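PDB 4E2A: putative acetyltransferase, which probably transfers an acyl group, most likely acetyl from acetyl-coenzyme A, as a member of the GNAT family. Local coordinates for residues B[52-57]-B[103-108]; B[60-65]-B[130-135]; B[95-100]-B[107-112]; B[120-125]-B[161-166]. All coordinates share one frame; numbering follows the deposited sequence.

Contact 1. Residues B[52-57]-B[103-108]; sequences QKIAIQ and GKAAGF
Helix 48-63 packs against one face of the mixed beta sheet typical of GNAT acetyltransferases, and Ile54 is the residue that meets the start of strand 104-113. Its CD1 lies 3.4 Å from the backbone N of Gly107 and 4.2 Å from Ala105 CB. With CG1 anti to the backbone N (chi1 -174°), the longer branch reaches over the strand backbone, while CG2 touches Phe108 CD2 at 4.0 Å; Phe98 and Leu134 also pack against this isoleucine. The strand is irregular here: two residues, Ala106 and Gly107, stand opposite the single Ile99 of strand 94-101, which makes a classic bulge, and Ile54 CD1 rests on the peptide linking the two bulge residues. Helix and strand axes approach to 8.7 Å and cross at -70°. The next residue, Ala55, meets the Phe108 ring obliquely, its CA 3.6 Å from CE2 and its CB 4.0 Å from CZ, and the ring thus lies against the helix backbone.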
loop_
_atom_site.group_PDB
_atom_site.type_symbol
_atom_site.label_atom_id
_atom_site.label_comp_id
_atom_site.label_asym_id
_atom_site.label_seq_id
_atom_site.Cartn_x
_atom_site.Cartn_y
_atom_site.Cartn_z
ATOM N N GLN B 52 -16.785 -1.663 -16.206
ATOM C CA GLN B 52 -16.573 -0.463 -15.395
ATOM C C GLN B 52 -17.793 -0.273 -14.500
ATOM O O GLN B 52 -17.678 0.007 -13.297
ATOM C CB GLN B 52 -16.335 0.783 -16.292
ATOM C CG GLN B 52 -16.293 2.103 -15.522
ATOM C CD GLN B 52 -16.148 3.334 -16.418
ATOM O OE1 GLN B 52 -17.017 3.618 -17.236
ATOM N NE2 GLN B 52 -15.024 4.060 -16.274
ATOM N N LYS B 53 -18.973 -0.457 -15.089
ATOM C CA LYS B 53 -20.228 -0.237 -14.373
ATOM C C LYS B 53 -20.359 -1.151 -13.144
ATOM O O LYS B 53 -20.638 -0.690 -12.024
ATOM C CB LYS B 53 -21.423 -0.418 -15.319
ATOM C CG LYS B 53 -22.787 -0.367 -14.634
ATOM C CD LYS B 53 -23.910 -0.333 -15.677
ATOM C CE LYS B 53 -25.305 -0.401 -15.045
ATOM N NZ LYS B 53 -25.719 0.894 -14.416
ATOM N N ILE B 54 -20.146 -2.444 -13.351
ATOM C CA ILE B 54 -20.321 -3.374 -12.264
ATOM C C ILE B 54 -19.207 -3.186 -11.231
ATOM O O ILE B 54 -19.465 -3.230 -10.034
ATOM C CB ILE B 54 -20.409 -4.838 -12.744
ATOM C CG1 ILE B 54 -20.748 -5.750 -11.571
ATOM C CG2 ILE B 54 -19.099 -5.296 -13.341
ATOM C CD1 ILE B 54 -21.277 -7.125 -12.001
ATOM N N ALA B 55 -17.979 -2.955 -11.693
ATOM C CA ALA B 55 -16.881 -2.665 -10.779
ATOM C C ALA B 55 -17.212 -1.450 -9.894
ATOM O O ALA B 55 -17.026 -1.492 -8.674
ATOM C CB ALA B 55 -15.593 -2.449 -11.543
ATOM N N ILE B 56 -17.751 -0.387 -10.486
ATOM C CA ILE B 56 -18.086 0.784 -9.674
ATOM C C ILE B 56 -19.255 0.478 -8.730
ATOM O O ILE B 56 -19.228 0.798 -7.530
ATOM C CB ILE B 56 -18.369 2.022 -10.539
ATOM C CG1 ILE B 56 -17.062 2.516 -11.169
ATOM C CG2 ILE B 56 -19.022 3.117 -9.711
ATOM C CD1 ILE B 56 -17.249 3.611 -12.219
ATOM N N GLN B 57 -20.278 -0.166 -9.259
ATOM C CA GLN B 57 -21.439 -0.406 -8.431
ATOM C C GLN B 57 -21.131 -1.293 -7.220
ATOM O O GLN B 57 -21.594 -1.001 -6.114
ATOM C CB GLN B 57 -22.612 -0.953 -9.232
ATOM C CG GLN B 57 -23.897 -0.842 -8.419
ATOM C CD GLN B 57 -25.091 -1.425 -9.128
ATOM O OE1 GLN B 57 -26.020 -1.928 -8.484
ATOM N NE2 GLN B 57 -25.086 -1.362 -10.461
ATOM N N GLY B 103 -27.900 -14.313 -18.440
ATOM C CA GLY B 103 -27.314 -13.386 -19.397
ATOM C C GLY B 103 -26.961 -12.013 -18.842
ATOM O O GLY B 103 -26.366 -11.187 -19.545
ATOM N N LYS B 104 -27.317 -11.766 -17.584
ATOM C CA LYS B 104 -26.973 -10.510 -16.911
ATOM C C LYS B 104 -25.750 -10.661 -15.997
ATOM O O LYS B 104 -25.684 -11.584 -15.167
ATOM C CB LYS B 104 -28.147 -10.014 -16.067
ATOM C CG LYS B 104 -29.430 -9.690 -16.826
ATOM C CD LYS B 104 -30.557 -9.395 -15.829
ATOM C CE LYS B 104 -31.857 -9.018 -16.512
ATOM N NZ LYS B 104 -32.899 -8.600 -15.523
ATOM N N ALA B 105 -24.795 -9.748 -16.129
ATOM C CA ALA B 105 -23.628 -9.761 -15.252
ATOM C C ALA B 105 -24.017 -9.585 -13.784
ATOM O O ALA B 105 -24.625 -8.583 -13.413
ATOM C CB ALA B 105 -22.638 -8.694 -15.673
ATOM N N ALA B 106 -23.646 -10.557 -12.954
ATOM C CA ALA B 106 -23.960 -10.541 -11.519
ATOM C C ALA B 106 -22.735 -10.292 -10.629
ATOM O O ALA B 106 -22.869 -9.967 -9.445
ATOM C CB ALA B 106 -24.641 -11.838 -11.112
ATOM N N GLY B 107 -21.542 -10.451 -11.193
ATOM C CA GLY B 107 -20.327 -10.238 -10.438
ATOM C C GLY B 107 -19.094 -10.462 -11.297
ATOM O O GLY B 107 -19.201 -10.779 -12.486
ATOM N N PHE B 108 -17.922 -10.277 -10.699
ATOM C CA PHE B 108 -16.679 -10.391 -11.455
ATOM C C PHE B 108 -15.498 -10.873 -10.619
ATOM O O PHE B 108 -15.510 -10.824 -9.379
ATOM C CB PHE B 108 -16.380 -9.085 -12.210
ATOM C CG PHE B 108 -15.881 -7.977 -11.330
ATOM C CD1 PHE B 108 -14.512 -7.766 -11.171
ATOM C CD2 PHE B 108 -16.771 -7.163 -10.647
ATOM C CE1 PHE B 108 -14.040 -6.748 -10.353
ATOM C CE2 PHE B 108 -16.311 -6.130 -9.813
ATOM C CZ PHE B 108 -14.946 -5.928 -9.663
#

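Contact 2. Residues B[60-65]-B[130-135]; sequences RETFAF and RLYILK
The end of helix 48-63 approaches the chain just beyond strand 125-133, with the CA atoms of Glu61 and Lys135 7.1 Å apart. Glu61 and Lys135 run antiparallel to one another, each side chain reaching the other's backbone. Glu61 OE1 accepts the N-H of Lys135 at 2.9 Å in a nearly straight bond (169°), on the syn side but 35° out of the carboxylate plane. In return Lys135 NZ donates to Glu61 O at 2.9 Å. The lysine chain bends at chi2 and chi3, which brings its CE over Glu61 CB at 3.7 Å. A water donates to both Glu61 OE1, at 2.6 Å, and Ile133 O. Nearer the strand, Thr62 OG1 lies at the edge of the Tyr132 ring, 3.8 Å from CE1, although its hydrogen bond goes to Thr58 O. Tyr132 OH meets the edge of the Phe63 ring, which also packs on Phe191 of the second subunit. Glu61 OE1 and Lys135 NZ stay 5.3 Å apart, so each side chain is tied to the other residue's backbone and the two charges do not pair directly, though they probably still attract; two donors on OE1 would be expected to stabilise the ionised carboxylate.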
loop_
_atom_site.group_PDB
_atom_site.type_symbol
_atom_site.label_atom_id
_atom_site.label_comp_id
_atom_site.label_asym_id
_atom_site.label_seq_id
_atom_site.Cartn_x
_atom_site.Cartn_y
_atom_site.Cartn_z
ATOM N N ARG B 60 -19.124 0.714 -4.577
ATOM C CA ARG B 60 -20.069 1.614 -3.917
ATOM C C ARG B 60 -20.895 0.839 -2.881
ATOM O O ARG B 60 -20.992 1.236 -1.717
ATOM C CB ARG B 60 -20.983 2.220 -4.989
ATOM C CG ARG B 60 -21.781 3.433 -4.570
ATOM C CD ARG B 60 -22.645 3.949 -5.741
ATOM N NE ARG B 60 -21.843 4.311 -6.906
ATOM C CZ ARG B 60 -21.588 5.562 -7.288
ATOM N NH1 ARG B 60 -22.084 6.584 -6.601
ATOM N NH2 ARG B 60 -20.850 5.794 -8.363
ATOM N N GLU B 61 -21.479 -0.280 -3.300
ATOM C CA GLU B 61 -22.222 -1.145 -2.374
ATOM C C GLU B 61 -21.410 -1.613 -1.172
ATOM O O GLU B 61 -21.937 -1.714 -0.062
ATOM C CB GLU B 61 -22.788 -2.369 -3.110
ATOM C CG GLU B 61 -23.900 -2.013 -4.069
ATOM C CD GLU B 61 -24.353 -3.178 -4.944
ATOM O OE1 GLU B 61 -23.689 -4.251 -4.936
ATOM O OE2 GLU B 61 -25.380 -3.003 -5.640
ATOM N N THR B 62 -20.135 -1.915 -1.394
ATOM C CA THR B 62 -19.289 -2.482 -0.345
ATOM C C THR B 62 -18.783 -1.397 0.609
ATOM O O THR B 62 -18.636 -1.631 1.802
ATOM C CB THR B 62 -18.068 -3.242 -0.961
ATOM O OG1 THR B 62 -18.531 -4.380 -1.689
ATOM C CG2 THR B 62 -17.074 -3.689 0.115
ATOM N N PHE B 63 -18.541 -0.201 0.079
ATOM C CA PHE B 63 -17.815 0.818 0.835
ATOM C C PHE B 63 -18.579 2.113 1.162
ATOM O O PHE B 63 -18.134 2.881 1.998
ATOM C CB PHE B 63 -16.491 1.140 0.127
ATOM C CG PHE B 63 -15.490 0.039 0.204
ATOM C CD1 PHE B 63 -14.798 -0.206 1.383
ATOM C CD2 PHE B 63 -15.235 -0.768 -0.903
ATOM C CE1 PHE B 63 -13.865 -1.242 1.459
ATOM C CE2 PHE B 63 -14.308 -1.790 -0.841
ATOM C CZ PHE B 63 -13.627 -2.043 0.340
ATOM N N ALA B 64 -19.725 2.338 0.530
ATOM C CA ALA B 64 -20.385 3.646 0.590
ATOM C C ALA B 64 -20.956 4.032 1.956
ATOM O O ALA B 64 -21.084 5.226 2.268
ATOM C CB ALA B 64 -21.458 3.777 -0.503
ATOM N N PHE B 65 -21.304 3.040 2.765
ATOM C CA PHE B 65 -21.938 3.321 4.047
ATOM C C PHE B 65 -20.941 3.811 5.087
ATOM O O PHE B 65 -21.328 4.460 6.061
ATOM C CB PHE B 65 -22.718 2.098 4.554
ATOM C CG PHE B 65 -24.050 1.917 3.883
ATOM C CD1 PHE B 65 -25.225 1.935 4.618
ATOM C CD2 PHE B 65 -24.128 1.753 2.510
ATOM C CE1 PHE B 65 -26.450 1.773 3.992
ATOM C CE2 PHE B 65 -25.348 1.595 1.879
ATOM C CZ PHE B 65 -26.510 1.605 2.620
ATOM N N ARG B 130 -9.399 -9.928 -7.087
ATOM C CA ARG B 130 -10.714 -9.314 -6.924
ATOM C C ARG B 130 -11.862 -10.306 -7.072
ATOM O O ARG B 130 -11.892 -11.101 -8.015
ATOM C CB ARG B 130 -10.941 -8.214 -7.982
ATOM C CG ARG B 130 -10.183 -6.923 -7.772
ATOM C CD ARG B 130 -10.471 -5.917 -8.912
ATOM N NE ARG B 130 -9.564 -4.794 -8.778
ATOM C CZ ARG B 130 -9.085 -4.080 -9.788
ATOM N NH1 ARG B 130 -9.437 -4.369 -11.042
ATOM N NH2 ARG B 130 -8.255 -3.068 -9.534
ATOM N N LEU B 131 -12.838 -10.229 -6.171
ATOM C CA LEU B 131 -14.068 -10.998 -6.349
ATOM C C LEU B 131 -15.236 -10.260 -5.681
ATOM O O LEU B 131 -15.272 -10.142 -4.457
ATOM C CB LEU B 131 -13.902 -12.437 -5.789
ATOM C CG LEU B 131 -14.918 -13.525 -6.239
ATOM C CD1 LEU B 131 -14.540 -14.946 -5.788
ATOM C CD2 LEU B 131 -16.328 -13.199 -5.749
ATOM N N TYR B 132 -16.166 -9.760 -6.506
ATOM C CA TYR B 132 -17.336 -9.027 -6.067
ATOM C C TYR B 132 -18.617 -9.610 -6.647
ATOM O O TYR B 132 -18.664 -9.994 -7.818
ATOM C CB TYR B 132 -17.255 -7.555 -6.523
ATOM C CG TYR B 132 -16.223 -6.703 -5.811
ATOM C CD1 TYR B 132 -16.555 -5.961 -4.680
ATOM C CD2 TYR B 132 -14.916 -6.634 -6.284
ATOM C CE1 TYR B 132 -15.613 -5.175 -4.054
ATOM C CE2 TYR B 132 -13.978 -5.858 -5.666
ATOM C CZ TYR B 132 -14.325 -5.130 -4.553
ATOM O OH TYR B 132 -13.381 -4.349 -3.938
ATOM N N ILE B 133 -19.663 -9.657 -5.830
ATOM C CA ILE B 133 -20.993 -10.025 -6.312
ATOM C C ILE B 133 -21.915 -8.845 -6.038
ATOM O O ILE B 133 -21.945 -8.331 -4.908
ATOM C CB ILE B 133 -21.553 -11.288 -5.589
ATOM C CG1 ILE B 133 -20.616 -12.498 -5.754
ATOM C CG2 ILE B 133 -22.993 -11.604 -6.066
ATOM C CD1 ILE B 133 -20.494 -13.044 -7.192
ATOM N N LEU B 134 -22.628 -8.394 -7.068
ATOM C CA LEU B 134 -23.710 -7.407 -6.893
ATOM C C LEU B 134 -24.703 -7.785 -5.774
ATOM O O LEU B 134 -25.188 -8.929 -5.700
ATOM C CB LEU B 134 -24.489 -7.220 -8.201
ATOM C CG LEU B 134 -23.945 -6.277 -9.278
ATOM C CD1 LEU B 134 -24.794 -6.397 -10.524
ATOM C CD2 LEU B 134 -23.889 -4.815 -8.800
ATOM N N LYS B 135 -25.018 -6.820 -4.913
ATOM C CA LYS B 135 -25.942 -7.066 -3.809
ATOM C C LYS B 135 -27.265 -7.683 -4.266
ATOM O O LYS B 135 -27.820 -8.540 -3.578
ATOM C CB LYS B 135 -26.224 -5.773 -3.038
ATOM C CG LYS B 135 -25.965 -5.917 -1.555
ATOM C CD LYS B 135 -24.892 -4.952 -1.073
ATOM C CE LYS B 135 -25.461 -3.550 -0.895
ATOM N NZ LYS B 135 -24.637 -2.711 0.028
HETATM O O HOH W 1 -21.754 -5.672 -3.892
#

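Contact 3. Residues B[95-100]-B[107-112]; sequences ETYFIL and GFLKVN
The Tyr97 ring runs alongside Leu109, and its CD2 is 3.8 Å from Leu109 CD2. Further along the ring, CE2 meets Val111 CG2 at 4.2 Å, the methyl lying at the ring edge. Beyond it the hydroxyl donates to Glu95 OE1 at 2.6 Å, from above the carboxylate plane, joining two side chains two residues apart, on the same face of the strand. These residues share their face of the sheet with Ile99, and helix 142-157 packs there: Phe149 meets Tyr97 edge-to-face, and Leu146 touches Leu109. On the other face, toward helix 48-63, Phe108 CB sits at the edge of the Phe98 ring, 4.1 Å from CD1, and Thr96 OG1 lies 3.9 Å from Lys110 CG. Lys110 then stretches away from Thr96, and its NZ hydrogen-bonds Gln129 OE1. The two strands form an antiparallel beta hairpin. Paired bonds join Glu95 with Val111 and Tyr97 with Leu109, while at the bulged end Ile99 N donates to Gly107 O at 3.0 Å and the return bond is weak. The tyrosine hydroxyl thus holds a glutamate whose charge has more distant, weak partners in Lys42 and Arg153, an arrangement consistent with an ionised carboxylate.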
loop_
_atom_site.group_PDB
_atom_site.type_symbol
_atom_site.label_atom_id
_atom_site.label_comp_id
_atom_site.label_asym_id
_atom_site.label_seq_id
_atom_site.Cartn_x
_atom_site.Cartn_y
_atom_site.Cartn_z
ATOM N N GLU B 95 -6.478 -12.495 -15.899
ATOM C CA GLU B 95 -7.781 -12.654 -16.523
ATOM C C GLU B 95 -8.885 -12.048 -15.694
ATOM O O GLU B 95 -8.837 -12.070 -14.463
ATOM C CB GLU B 95 -8.060 -14.105 -16.876
ATOM C CG GLU B 95 -7.248 -14.572 -18.090
ATOM C CD GLU B 95 -7.192 -16.080 -18.222
ATOM O OE1 GLU B 95 -7.643 -16.761 -17.281
ATOM O OE2 GLU B 95 -6.699 -16.575 -19.263
ATOM N N THR B 96 -9.855 -11.453 -16.378
ATOM C CA THR B 96 -11.054 -10.987 -15.699
ATOM C C THR B 96 -12.289 -11.737 -16.217
ATOM O O THR B 96 -12.508 -11.836 -17.438
ATOM C CB THR B 96 -11.248 -9.468 -15.865
ATOM O OG1 THR B 96 -10.099 -8.775 -15.367
ATOM C CG2 THR B 96 -12.482 -8.984 -15.100
ATOM N N TYR B 97 -13.102 -12.219 -15.277
ATOM C CA TYR B 97 -14.304 -12.999 -15.595
ATOM C C TYR B 97 -15.575 -12.323 -15.081
ATOM O O TYR B 97 -15.554 -11.650 -14.044
ATOM C CB TYR B 97 -14.224 -14.398 -14.967
ATOM C CG TYR B 97 -13.095 -15.256 -15.495
ATOM C CD1 TYR B 97 -13.295 -16.105 -16.573
ATOM C CD2 TYR B 97 -11.828 -15.214 -14.908
ATOM C CE1 TYR B 97 -12.287 -16.875 -17.064
ATOM C CE2 TYR B 97 -10.790 -15.989 -15.403
ATOM C CZ TYR B 97 -11.037 -16.821 -16.483
ATOM O OH TYR B 97 -10.048 -17.608 -17.003
ATOM N N PHE B 98 -16.679 -12.517 -15.812
ATOM C CA PHE B 98 -18.016 -12.247 -15.305
ATOM C C PHE B 98 -18.618 -13.567 -14.846
ATOM O O PHE B 98 -18.347 -14.633 -15.428
ATOM C CB PHE B 98 -18.955 -11.703 -16.398
ATOM C CG PHE B 98 -18.772 -10.235 -16.728
ATOM C CD1 PHE B 98 -18.434 -9.318 -15.762
ATOM C CD2 PHE B 98 -18.955 -9.786 -18.025
ATOM C CE1 PHE B 98 -18.277 -7.964 -16.079
ATOM C CE2 PHE B 98 -18.785 -8.439 -18.357
ATOM C CZ PHE B 98 -18.448 -7.530 -17.376
ATOM N N ILE B 99 -19.437 -13.503 -13.805
ATOM C CA ILE B 99 -20.401 -14.566 -13.583
ATOM C C ILE B 99 -21.752 -13.980 -13.929
ATOM O O ILE B 99 -22.094 -12.867 -13.507
ATOM C CB ILE B 99 -20.384 -15.162 -12.163
ATOM C CG1 ILE B 99 -21.396 -16.313 -12.065
ATOM C CG2 ILE B 99 -20.676 -14.109 -11.116
ATOM C CD1 ILE B 99 -21.200 -17.195 -10.841
ATOM N N LEU B 100 -22.499 -14.711 -14.706
ATOM C CA LEU B 100 -23.728 -14.231 -15.279
ATOM C C LEU B 100 -24.925 -15.044 -14.841
ATOM O O LEU B 100 -24.851 -16.224 -14.682
ATOM C CB LEU B 100 -23.646 -14.231 -16.792
ATOM C CG LEU B 100 -22.663 -13.290 -17.430
ATOM C CD1 LEU B 100 -21.524 -13.962 -18.093
ATOM C CD2 LEU B 100 -23.382 -12.417 -18.335
ATOM N N GLY B 107 -21.542 -10.451 -11.193
ATOM C CA GLY B 107 -20.327 -10.238 -10.438
ATOM C C GLY B 107 -19.094 -10.462 -11.297
ATOM O O GLY B 107 -19.201 -10.779 -12.486
ATOM N N PHE B 108 -17.922 -10.277 -10.699
ATOM C CA PHE B 108 -16.679 -10.391 -11.455
ATOM C C PHE B 108 -15.498 -10.873 -10.619
ATOM O O PHE B 108 -15.510 -10.824 -9.379
ATOM C CB PHE B 108 -16.380 -9.085 -12.210
ATOM C CG PHE B 108 -15.881 -7.977 -11.330
ATOM C CD1 PHE B 108 -14.512 -7.766 -11.171
ATOM C CD2 PHE B 108 -16.771 -7.163 -10.647
ATOM C CE1 PHE B 108 -14.040 -6.748 -10.353
ATOM C CE2 PHE B 108 -16.311 -6.130 -9.813
ATOM C CZ PHE B 108 -14.946 -5.928 -9.663
ATOM N N LEU B 109 -14.466 -11.335 -11.329
ATOM C CA LEU B 109 -13.362 -12.044 -10.734
ATOM C C LEU B 109 -12.088 -11.615 -11.461
ATOM O O LEU B 109 -12.047 -11.656 -12.684
ATOM C CB LEU B 109 -13.567 -13.569 -10.877
ATOM C CG LEU B 109 -12.286 -14.403 -10.724
ATOM C CD1 LEU B 109 -11.762 -14.342 -9.287
ATOM C CD2 LEU B 109 -12.453 -15.874 -11.233
ATOM N N LYS B 110 -11.066 -11.164 -10.729
ATOM C CA LYS B 110 -9.782 -10.912 -11.408
ATOM C C LYS B 110 -8.677 -11.785 -10.844
ATOM O O LYS B 110 -8.470 -11.835 -9.618
ATOM C CB LYS B 110 -9.384 -9.422 -11.387
ATOM C CG LYS B 110 -8.050 -9.101 -12.088
ATOM C CD LYS B 110 -7.722 -7.596 -12.000
ATOM C CE LYS B 110 -6.536 -7.229 -12.914
ATOM N NZ LYS B 110 -5.187 -7.374 -12.265
ATOM N N VAL B 111 -7.971 -12.484 -11.735
ATOM C CA VAL B 111 -6.836 -13.325 -11.321
ATOM C C VAL B 111 -5.518 -12.917 -12.003
ATOM O O VAL B 111 -5.532 -12.420 -13.111
ATOM C CB VAL B 111 -7.131 -14.838 -11.522
ATOM C CG1 VAL B 111 -8.233 -15.286 -10.533
ATOM C CG2 VAL B 111 -7.540 -15.114 -12.949
ATOM N N ASN B 112 -4.390 -13.097 -11.317
ATOM C CA ASN B 112 -3.094 -12.703 -11.854
ATOM C C ASN B 112 -2.037 -13.794 -11.727
ATOM O O ASN B 112 -2.087 -14.621 -10.813
ATOM C CB ASN B 112 -2.532 -11.468 -11.136
ATOM C CG ASN B 112 -3.529 -10.340 -10.995
ATOM O OD1 ASN B 112 -3.655 -9.761 -9.916
ATOM N ND2 ASN B 112 -4.202 -9.993 -12.076
#

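Contact 4. Residues B[120-125]-B[161-166]; sequences QVLEDA and WVWLGV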
loop_
_atom_site.group_PDB
_atom_site.type_symbol
_atom_site.label_atom_id
_atom_site.label_comp_id
_atom_site.label_asym_id
_atom_site.label_seq_id
_atom_site.Cartn_x
_atom_site.Cartn_y
_atom_site.Cartn_z
ATOM N N GLN B 120 5.204 -9.623 -5.649
ATOM C CA GLN B 120 6.016 -10.812 -5.870
ATOM C C GLN B 120 6.388 -11.418 -4.523
ATOM O O GLN B 120 7.360 -10.996 -3.891
ATOM C CB GLN B 120 7.280 -10.481 -6.673
ATOM C CG GLN B 120 7.023 -10.021 -8.099
ATOM C CD GLN B 120 6.238 -11.038 -8.918
ATOM O OE1 GLN B 120 6.573 -12.227 -8.957
ATOM N NE2 GLN B 120 5.183 -10.571 -9.571
ATOM N N VAL B 121 5.603 -12.399 -4.082
ATOM C CA VAL B 121 5.810 -13.009 -2.775
ATOM C C VAL B 121 6.116 -14.516 -2.835
ATOM O O VAL B 121 6.723 -15.068 -1.918
ATOM C CB VAL B 121 4.632 -12.718 -1.821
ATOM C CG1 VAL B 121 4.687 -11.281 -1.341
ATOM C CG2 VAL B 121 3.294 -13.023 -2.510
ATOM N N LEU B 122 5.712 -15.171 -3.918
ATOM C CA LEU B 122 5.977 -16.593 -4.093
ATOM C C LEU B 122 6.471 -16.864 -5.494
ATOM O O LEU B 122 6.250 -16.071 -6.402
ATOM C CB LEU B 122 4.701 -17.416 -3.862
ATOM C CG LEU B 122 4.057 -17.350 -2.484
ATOM C CD1 LEU B 122 2.672 -18.024 -2.501
ATOM C CD2 LEU B 122 5.006 -17.997 -1.444
ATOM N N GLU B 123 7.117 -18.005 -5.677
ATOM C CA GLU B 123 7.516 -18.421 -7.005
ATOM C C GLU B 123 6.435 -19.316 -7.618
ATOM O O GLU B 123 5.760 -20.059 -6.905
ATOM C CB GLU B 123 8.857 -19.158 -6.945
ATOM C CG GLU B 123 10.022 -18.291 -6.473
ATOM C CD GLU B 123 11.227 -19.111 -6.020
ATOM O OE1 GLU B 123 11.990 -18.621 -5.154
ATOM O OE2 GLU B 123 11.409 -20.244 -6.528
ATOM N N ASP B 124 6.272 -19.251 -8.938
ATOM C CA ASP B 124 5.331 -20.137 -9.611
ATOM C C ASP B 124 3.947 -20.046 -9.002
ATOM O O ASP B 124 3.311 -21.090 -8.746
ATOM C CB ASP B 124 5.799 -21.591 -9.519
ATOM C CG ASP B 124 6.686 -21.986 -10.666
ATOM O OD1 ASP B 124 7.665 -22.732 -10.432
ATOM O OD2 ASP B 124 6.401 -21.546 -11.801
ATOM N N ALA B 125 3.496 -18.808 -8.785
ATOM C CA ALA B 125 2.258 -18.521 -8.057
ATOM C C ALA B 125 1.176 -17.835 -8.904
ATOM O O ALA B 125 1.474 -17.213 -9.926
ATOM C CB ALA B 125 2.556 -17.696 -6.819
ATOM N N TRP B 161 1.339 -22.547 -6.527
ATOM C CA TRP B 161 0.587 -21.933 -5.430
ATOM C C TRP B 161 -0.513 -20.982 -5.937
ATOM O O TRP B 161 -0.374 -20.332 -6.976
ATOM C CB TRP B 161 1.528 -21.183 -4.460
ATOM C CG TRP B 161 2.651 -22.014 -3.946
ATOM C CD1 TRP B 161 3.921 -22.065 -4.435
ATOM C CD2 TRP B 161 2.608 -22.939 -2.847
ATOM N NE1 TRP B 161 4.677 -22.961 -3.707
ATOM C CE2 TRP B 161 3.894 -23.509 -2.733
ATOM C CE3 TRP B 161 1.605 -23.336 -1.958
ATOM C CZ2 TRP B 161 4.201 -24.462 -1.758
ATOM C CZ3 TRP B 161 1.921 -24.288 -0.988
ATOM C CH2 TRP B 161 3.206 -24.830 -0.898
ATOM N N VAL B 162 -1.614 -20.946 -5.205
ATOM C CA VAL B 162 -2.606 -19.891 -5.359
ATOM C C VAL B 162 -2.636 -19.169 -4.018
ATOM O O VAL B 162 -2.577 -19.800 -2.958
ATOM C CB VAL B 162 -3.992 -20.466 -5.753
ATOM C CG1 VAL B 162 -4.479 -21.458 -4.718
ATOM C CG2 VAL B 162 -5.030 -19.347 -5.951
ATOM N N TRP B 163 -2.658 -17.842 -4.062
ATOM C CA TRP B 163 -2.641 -17.040 -2.854
ATOM C C TRP B 163 -3.603 -15.850 -2.899
ATOM O O TRP B 163 -4.059 -15.423 -3.961
ATOM C CB TRP B 163 -1.214 -16.550 -2.557
ATOM C CG TRP B 163 -0.711 -15.526 -3.518
ATOM C CD1 TRP B 163 -0.176 -15.755 -4.747
ATOM C CD2 TRP B 163 -0.696 -14.103 -3.330
ATOM N NE1 TRP B 163 0.192 -14.570 -5.325
ATOM C CE2 TRP B 163 -0.120 -13.547 -4.489
ATOM C CE3 TRP B 163 -1.103 -13.258 -2.298
ATOM C CZ2 TRP B 163 0.052 -12.162 -4.644
ATOM C CZ3 TRP B 163 -0.936 -11.885 -2.456
ATOM C CH2 TRP B 163 -0.371 -11.354 -3.623
ATOM N N LEU B 164 -3.903 -15.315 -1.723
ATOM C CA LEU B 164 -4.714 -14.119 -1.622
ATOM C C LEU B 164 -4.379 -13.403 -0.314
ATOM O O LEU B 164 -3.739 -13.971 0.564
ATOM C CB LEU B 164 -6.203 -14.474 -1.712
ATOM C CG LEU B 164 -6.720 -15.595 -0.802
ATOM C CD1 LEU B 164 -6.947 -15.030 0.573
ATOM C CD2 LEU B 164 -8.029 -16.159 -1.352
ATOM N N GLY B 165 -4.780 -12.143 -0.209
ATOM C CA GLY B 165 -4.562 -11.377 0.999
ATOM C C GLY B 165 -5.846 -11.232 1.779
ATOM O O GLY B 165 -6.914 -11.114 1.195
ATOM N N VAL B 166 -5.744 -11.247 3.105
ATOM C CA VAL B 166 -6.907 -11.045 3.955
ATOM C C VAL B 166 -6.525 -10.160 5.142
ATOM O O VAL B 166 -5.423 -10.265 5.679
ATOM C CB VAL B 166 -7.493 -12.390 4.470
ATOM C CG1 VAL B 166 -6.477 -13.110 5.353
ATOM C CG2 VAL B 166 -8.797 -12.158 5.232
#
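From Trp163 CB, which meets Leu122 CD1 at 4.2 Å, the indole extends alongside the loop that precedes strand 125-133. CD1 touches Ala125 CB at 3.9 Å, and NE1 turns to Gln117 OE1, its hydrogen-bond partner. Farther out, the six-membered ring carries Val121 CG2 over the centre of one face, a CH-pi contact 4.0 Å from the centroid and 11° off the normal. Leu122 CD1 also packs on Trp161 CB, at 3.9 Å, while Glu123 O lies in the plane of the Trp161 indole, 3.7 Å from CD1. Ala125 and Trp161 begin the parallel pairing of strands 125-133 and 161-167 in the GNAT sheet; before it, Trp161 N makes a weak bond to Asp124 O at 3.3 Å. With little direct backbone bonding across them, the contact between these two segments is mostly apolar packing on the tryptophans, while the bond to Gln117 satisfies the indole N-H of Trp163.

From the N terminus, helix 48-63 supplies the first segments of contacts 1 and 2. Contact 1 closes a loop through two further helices and strand 94-101, bringing the helix onto strand 104-113. Contact 3 is the short hairpin closure between those two strands and shares Gly107 and Phe108 with contact 1. Contact 2 spans a longer loop that encloses contact 3 and crosses contact 1, carrying the helix end to the chain after strand 125-133. Contact 4 opens after contacts 1 and 3 have closed but crosses contact 2, adding strand 161-167 to the same sheet. The centres of contacts 1 and 4 are about 26 Å apart, on opposite sides of the chain's centre.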